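Local coordinates for protein DNA polymerase III, beta subunit (Thermotoga maritima, PDB 1VPK) that probably forms a ring-shaped head-to-tail dimer around DNA, a sliding clamp that tethers DNA polymerases and other proteins to it and makes synthesis processive, at residues V268-R271 and K272-R275; I335-V338 and L339-I342. All coordinates share one frame; numbering follows the deposited sequence.

Interaction 1 of 2, residues V268-R271 and K272-R275; sequences VVSR and KELR
Ser270 and Glu273 hold each other by crossed bonds, the serine reaching forward to the N-H of Glu273 and the glutamate back to that of Ser270. The Ser270 hydroxyl is trained on the start of the helix by a chi1 of 152°, which carries OG away from the backbone N and over toward the first turn, where it accepts from Glu273 N at 3.0 Å in a nearly straight bond. In return the Glu273 side chain runs back fully extended alongside the strand end, and its OE1 takes the N-H of Ser270 at 3.3 Å, on the anti side of the carboxylate and 23° out of its plane. The methylene carbons are drawn close as well, with Ser270 CB 3.3 Å from Glu273 CB.

This is a capping box, with Ser270 as the N-cap where strand 265-270 of the C-terminal clamp domain turns directly into helix 271-285. Val269 stands just before the turn and splits its two methyls between neighbours: CG2 lies 3.5 Å from Glu273 OE1, while CG1 meets Leu274 CD2 at 4.1 Å, the two side chains crossing at about a right angle. That apolar pair faces inward, and Leu274 goes on to touch Leu339 of helix 332-341.

Further along, Arg275 NH2 sits over one face of the Arg271 guanidinium, offset toward its rim, 3.7 Å from Arg271 NH1. The two planes are turned 51° apart, so the groups do not stack flat. Arg271 is fixed from elsewhere: NH1 donates to Leu339 O and NE to Thr344 O.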
ATOM      1  N   VAL A 268      14.673  28.246  12.433  1.00 46.34           N
ATOM      2  CA  VAL A 268      15.462  27.237  11.734  1.00 45.73           C
ATOM      3  C   VAL A 268      15.350  25.975  12.548  1.00 45.06           C
ATOM      4  O   VAL A 268      15.554  25.975  13.761  1.00 44.53           O
ATOM      5  CB  VAL A 268      16.923  27.686  11.533  1.00 45.56           C
ATOM      6  CG1 VAL A 268      17.757  26.585  10.879  1.00 46.67           C
ATOM      7  CG2 VAL A 268      16.962  28.944  10.700  1.00 46.53           C
ATOM      8  N   VAL A 269      15.027  24.884  11.871  1.00 45.41           N
ATOM      9  CA  VAL A 269      14.704  23.639  12.544  1.00 45.74           C
ATOM     10  C   VAL A 269      15.042  22.482  11.608  1.00 45.72           C
ATOM     11  O   VAL A 269      14.922  22.613  10.399  1.00 45.47           O
ATOM     12  CB  VAL A 269      13.208  23.626  12.977  1.00 45.74           C
ATOM     13  CG1 VAL A 269      12.279  23.686  11.796  1.00 49.19           C
ATOM     14  CG2 VAL A 269      12.878  22.403  13.851  1.00 46.39           C
ATOM     15  N   SER A 270      15.480  21.364  12.189  1.00 46.50           N
ATOM     16  CA  SER A 270      15.780  20.134  11.448  1.00 47.56           C
ATOM     17  C   SER A 270      14.516  19.623  10.730  1.00 47.66           C
ATOM     18  O   SER A 270      13.441  19.598  11.302  1.00 47.02           O
ATOM     19  CB  SER A 270      16.372  19.055  12.393  1.00 48.18           C
ATOM     20  OG  SER A 270      16.063  17.777  11.892  1.00 48.14           O
ATOM     21  N   ARG A 271      14.642  19.271   9.454  1.00 48.25           N
ATOM     22  CA  ARG A 271      13.511  18.710   8.706  1.00 48.35           C
ATOM     23  C   ARG A 271      13.021  17.364   9.308  1.00 49.02           C
ATOM     24  O   ARG A 271      11.832  17.160   9.484  1.00 47.30           O
ATOM     25  CB  ARG A 271      13.921  18.530   7.241  1.00 49.30           C
ATOM     26  CG  ARG A 271      12.780  18.165   6.287  1.00 51.17           C
ATOM     27  CD  ARG A 271      13.274  18.187   4.875  1.00 53.77           C
ATOM     28  NE  ARG A 271      14.243  17.122   4.648  1.00 51.51           N
ATOM     29  CZ  ARG A 271      13.965  15.894   4.237  1.00 56.88           C
ATOM     30  NH1 ARG A 271      12.724  15.523   3.933  1.00 56.73           N
ATOM     31  NH2 ARG A 271      14.971  15.034   4.081  1.00 57.43           N
ATOM     32  N   LYS A 272      13.948  16.459   9.601  1.00 48.55           N
ATOM     33  CA  LYS A 272      13.638  15.202  10.321  1.00 50.37           C
ATOM     34  C   LYS A 272      12.973  15.450  11.683  1.00 49.34           C
ATOM     35  O   LYS A 272      11.982  14.810  11.990  1.00 49.00           O
ATOM     36  CB  LYS A 272      14.922  14.410  10.543  1.00 50.78           C
ATOM     37  CG  LYS A 272      14.795  13.081  11.275  1.00 53.97           C
ATOM     38  CD  LYS A 272      16.158  12.496  11.549  1.00 54.46           C
ATOM     39  CE  LYS A 272      16.081  11.054  12.026  1.00 60.63           C
ATOM     40  NZ  LYS A 272      15.634  10.115  10.934  1.00 63.77           N
ATOM     41  N   GLU A 273      13.509  16.386  12.456  1.00 48.32           N
ATOM     42  CA  GLU A 273      13.012  16.779  13.817  1.00 48.95           C
ATOM     43  C   GLU A 273      11.563  17.273  13.809  1.00 46.39           C
ATOM     44  O   GLU A 273      10.699  16.798  14.556  1.00 45.51           O
ATOM     45  CB  GLU A 273      13.959  17.887  14.377  1.00 49.70           C
ATOM     46  CG  GLU A 273      13.513  18.709  15.586  1.00 51.27           C
ATOM     47  CD  GLU A 273      14.556  19.796  16.076  1.00 55.31           C
ATOM     48  OE1 GLU A 273      15.387  20.388  15.298  1.00 54.99           O
ATOM     49  OE2 GLU A 273      14.469  20.089  17.300  1.00 66.93           O
ATOM     50  N   LEU A 274      11.274  18.178  12.902  1.00 45.58           N
ATOM     51  CA  LEU A 274       9.913  18.659  12.744  1.00 45.01           C
ATOM     52  C   LEU A 274       8.971  17.603  12.174  1.00 45.93           C
ATOM     53  O   LEU A 274       7.817  17.529  12.597  1.00 46.81           O
ATOM     54  CB  LEU A 274       9.921  19.868  11.848  1.00 45.20           C
ATOM     55  CG  LEU A 274       8.578  20.575  11.654  1.00 44.20           C
ATOM     56  CD1 LEU A 274       7.998  21.023  12.962  1.00 43.43           C
ATOM     57  CD2 LEU A 274       8.786  21.754  10.719  1.00 47.02           C
ATOM     58  N   ARG A 275       9.411  16.851  11.167  1.00 47.16           N
ATOM     59  CA  ARG A 275       8.601  15.732  10.625  1.00 48.36           C
ATOM     60  C   ARG A 275       8.207  14.755  11.727  1.00 47.65           C
ATOM     61  O   ARG A 275       7.053  14.341  11.829  1.00 45.56           O
ATOM     62  CB  ARG A 275       9.374  15.018   9.508  1.00 47.95           C
ATOM     63  CG  ARG A 275       8.676  13.834   8.812  1.00 52.01           C
ATOM     64  CD  ARG A 275       9.688  12.704   8.352  1.00 57.00           C
ATOM     65  NE  ARG A 275      10.869  13.281   7.675  1.00 66.51           N
ATOM     66  CZ  ARG A 275      12.110  12.773   7.655  1.00 67.12           C
ATOM     67  NH1 ARG A 275      12.393  11.616   8.254  1.00 70.92           N
ATOM     68  NH2 ARG A 275      13.078  13.447   7.021  1.00 65.75           N
TER

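Interaction 2 of 2, residues I335-V338 and L339-I342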
ATOM      1  N   ILE A 335       1.927  20.938   6.402  1.00 50.57           N
ATOM      2  CA  ILE A 335       3.311  21.227   6.749  1.00 49.90           C
ATOM      3  C   ILE A 335       4.100  19.997   6.414  1.00 49.85           C
ATOM      4  O   ILE A 335       5.197  20.095   5.845  1.00 49.96           O
ATOM      5  CB  ILE A 335       3.530  21.524   8.265  1.00 51.67           C
ATOM      6  CG1 ILE A 335       2.645  22.659   8.796  1.00 52.57           C
ATOM      7  CG2 ILE A 335       5.037  21.827   8.558  1.00 50.97           C
ATOM      8  CD1 ILE A 335       2.895  23.951   8.168  1.00 57.02           C
ATOM      9  N   GLU A 336       3.585  18.827   6.811  1.00 48.95           N
ATOM     10  CA  GLU A 336       4.243  17.593   6.492  1.00 50.12           C
ATOM     11  C   GLU A 336       4.463  17.367   4.971  1.00 49.45           C
ATOM     12  O   GLU A 336       5.508  16.911   4.571  1.00 48.23           O
ATOM     13  CB  GLU A 336       3.489  16.408   7.109  1.00 51.72           C
ATOM     14  CG  GLU A 336       4.128  15.053   6.813  1.00 58.01           C
ATOM     15  CD  GLU A 336       5.547  14.954   7.361  1.00 68.08           C
ATOM     16  OE1 GLU A 336       5.709  14.869   8.631  1.00 75.04           O
ATOM     17  OE2 GLU A 336       6.505  14.972   6.526  1.00 72.47           O
ATOM     18  N   ASP A 337       3.474  17.655   4.141  1.00 49.23           N
ATOM     19  CA  ASP A 337       3.631  17.581   2.674  1.00 49.33           C
ATOM     20  C   ASP A 337       4.838  18.348   2.166  1.00 49.70           C
ATOM     21  O   ASP A 337       5.586  17.843   1.376  1.00 49.80           O
ATOM     22  CB  ASP A 337       2.400  18.176   2.005  1.00 49.70           C
ATOM     23  CG  ASP A 337       1.205  17.259   2.026  1.00 51.00           C
ATOM     24  OD1 ASP A 337       1.347  16.038   2.249  1.00 55.04           O
ATOM     25  OD2 ASP A 337       0.100  17.761   1.749  1.00 52.72           O
ATOM     26  N   VAL A 338       5.023  19.579   2.632  1.00 50.42           N
ATOM     27  CA  VAL A 338       6.203  20.395   2.286  1.00 50.47           C
ATOM     28  C   VAL A 338       7.529  19.692   2.621  1.00 50.82           C
ATOM     29  O   VAL A 338       8.435  19.595   1.785  1.00 49.43           O
ATOM     30  CB  VAL A 338       6.114  21.797   2.991  1.00 51.83           C
ATOM     31  CG1 VAL A 338       7.353  22.516   2.895  1.00 51.97           C
ATOM     32  CG2 VAL A 338       4.967  22.686   2.402  1.00 53.50           C
ATOM     33  N   LEU A 339       7.630  19.154   3.832  1.00 51.09           N
ATOM     34  CA  LEU A 339       8.883  18.587   4.314  1.00 52.12           C
ATOM     35  C   LEU A 339       9.310  17.399   3.520  1.00 51.95           C
ATOM     36  O   LEU A 339      10.474  17.239   3.250  1.00 51.49           O
ATOM     37  CB  LEU A 339       8.787  18.191   5.806  1.00 52.55           C
ATOM     38  CG  LEU A 339       8.363  19.337   6.716  1.00 52.79           C
ATOM     39  CD1 LEU A 339       8.241  18.867   8.174  1.00 52.93           C
ATOM     40  CD2 LEU A 339       9.309  20.547   6.529  1.00 53.15           C
ATOM     41  N   LYS A 340       8.343  16.581   3.119  1.00 52.98           N
ATOM     42  CA  LYS A 340       8.572  15.487   2.193  1.00 53.52           C
ATOM     43  C   LYS A 340       9.302  15.920   0.937  1.00 52.65           C
ATOM     44  O   LYS A 340      10.031  15.122   0.352  1.00 52.72           O
ATOM     45  CB  LYS A 340       7.237  14.860   1.740  1.00 54.43           C
ATOM     46  CG  LYS A 340       6.388  14.240   2.850  1.00 57.38           C
ATOM     47  CD  LYS A 340       5.017  13.754   2.333  1.00 57.43           C
ATOM     48  CE  LYS A 340       4.079  13.253   3.503  1.00 60.70           C
ATOM     49  NZ  LYS A 340       2.653  13.768   3.340  1.00 62.58           N
ATOM     50  N   HIS A 341       9.054  17.146   0.467  1.00 50.90           N
ATOM     51  CA  HIS A 341       9.624  17.580  -0.792  1.00 50.59           C
ATOM     52  C   HIS A 341      10.878  18.416  -0.698  1.00 51.45           C
ATOM     53  O   HIS A 341      11.430  18.814  -1.716  1.00 51.01           O
ATOM     54  CB  HIS A 341       8.555  18.349  -1.558  1.00 50.61           C
ATOM     55  CG  HIS A 341       7.436  17.480  -1.997  1.00 48.78           C
ATOM     56  ND1 HIS A 341       6.335  17.242  -1.214  1.00 47.48           N
ATOM     57  CD2 HIS A 341       7.311  16.689  -3.079  1.00 49.57           C
ATOM     58  CE1 HIS A 341       5.543  16.383  -1.823  1.00 48.95           C
ATOM     59  NE2 HIS A 341       6.103  16.048  -2.968  1.00 48.72           N
ATOM     60  N   ILE A 342      11.302  18.722   0.522  1.00 52.15           N
ATOM     61  CA  ILE A 342      12.560  19.418   0.746  1.00 52.14           C
ATOM     62  C   ILE A 342      13.642  18.401   1.006  1.00 53.78           C
ATOM     63  O   ILE A 342      13.438  17.410   1.717  1.00 53.61           O
ATOM     64  CB  ILE A 342      12.424  20.402   1.907  1.00 52.61           C
ATOM     65  CG1 ILE A 342      11.497  21.556   1.484  1.00 49.61           C
ATOM     66  CG2 ILE A 342      13.793  20.929   2.368  1.00 52.47           C
ATOM     67  CD1 ILE A 342      11.192  22.546   2.551  1.00 49.43           C
TER
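Asp337 and Lys340 run alongside each other on one turn and close a salt bridge toward the C-terminal end of helix 332-341, in the C-terminal domain of the clamp. Lys340 NZ meets Asp337 OD1 at 2.8 Å, nearly along the carboxylate's C-O bond. Beyond CG the lysine chain runs extended and bends at its last torsion, with CE passing 3.8 Å from Glu336 CG. The other oxygen, Asp337 OD2, is claimed by a salt bridge to Arg187, so each oxygen of the carboxylate has a cationic partner.

His341 turns back on the same turn. Its ND1 donates to Asp337 O at 2.8 Å, with the acceptor only 8° out of the ring plane, and this bond limits how the imidazole can rotate; Phe155 stacks on the ring.

On the buried side, Val338 and Ile342 also run alongside each other, CG1 of the valine 3.9 Å from CD1 of the isoleucine. Both rest on Ile360 and Tyr370 of the neighbouring strands. Leu339 tucks CG to 3.4 Å from Ile335 O and continues onto Leu278 of helix 271-285.

The backbone supports these groups less regularly as the helix runs out. Lys340 N still bonds to Glu336 O, whereas Val338 O accepts His341 N at 2.8 Å from above the carbonyl plane and Ile342 N only weakly, with an N-H...O angle of 122°.

In the fold
Both contacts are short-range and belong to the C-terminal clamp domain, one opening helix 271-285 and the other lying toward the end of helix 332-341. Interaction 1 is partly buried and rests on a capping box that uses up backbone N-H groups; interaction 2 is the more buried, with apolar side chains turned to the sheet and a salt bridge on its other side. The two meet directly: the hydrogen bond from Arg271 to Leu339 O joins them, bringing a cation to a carbonyl near a helix C-terminus, and Arg275 CG packs against Glu336 OE1. The start of one helix is thus tied to the end of the other.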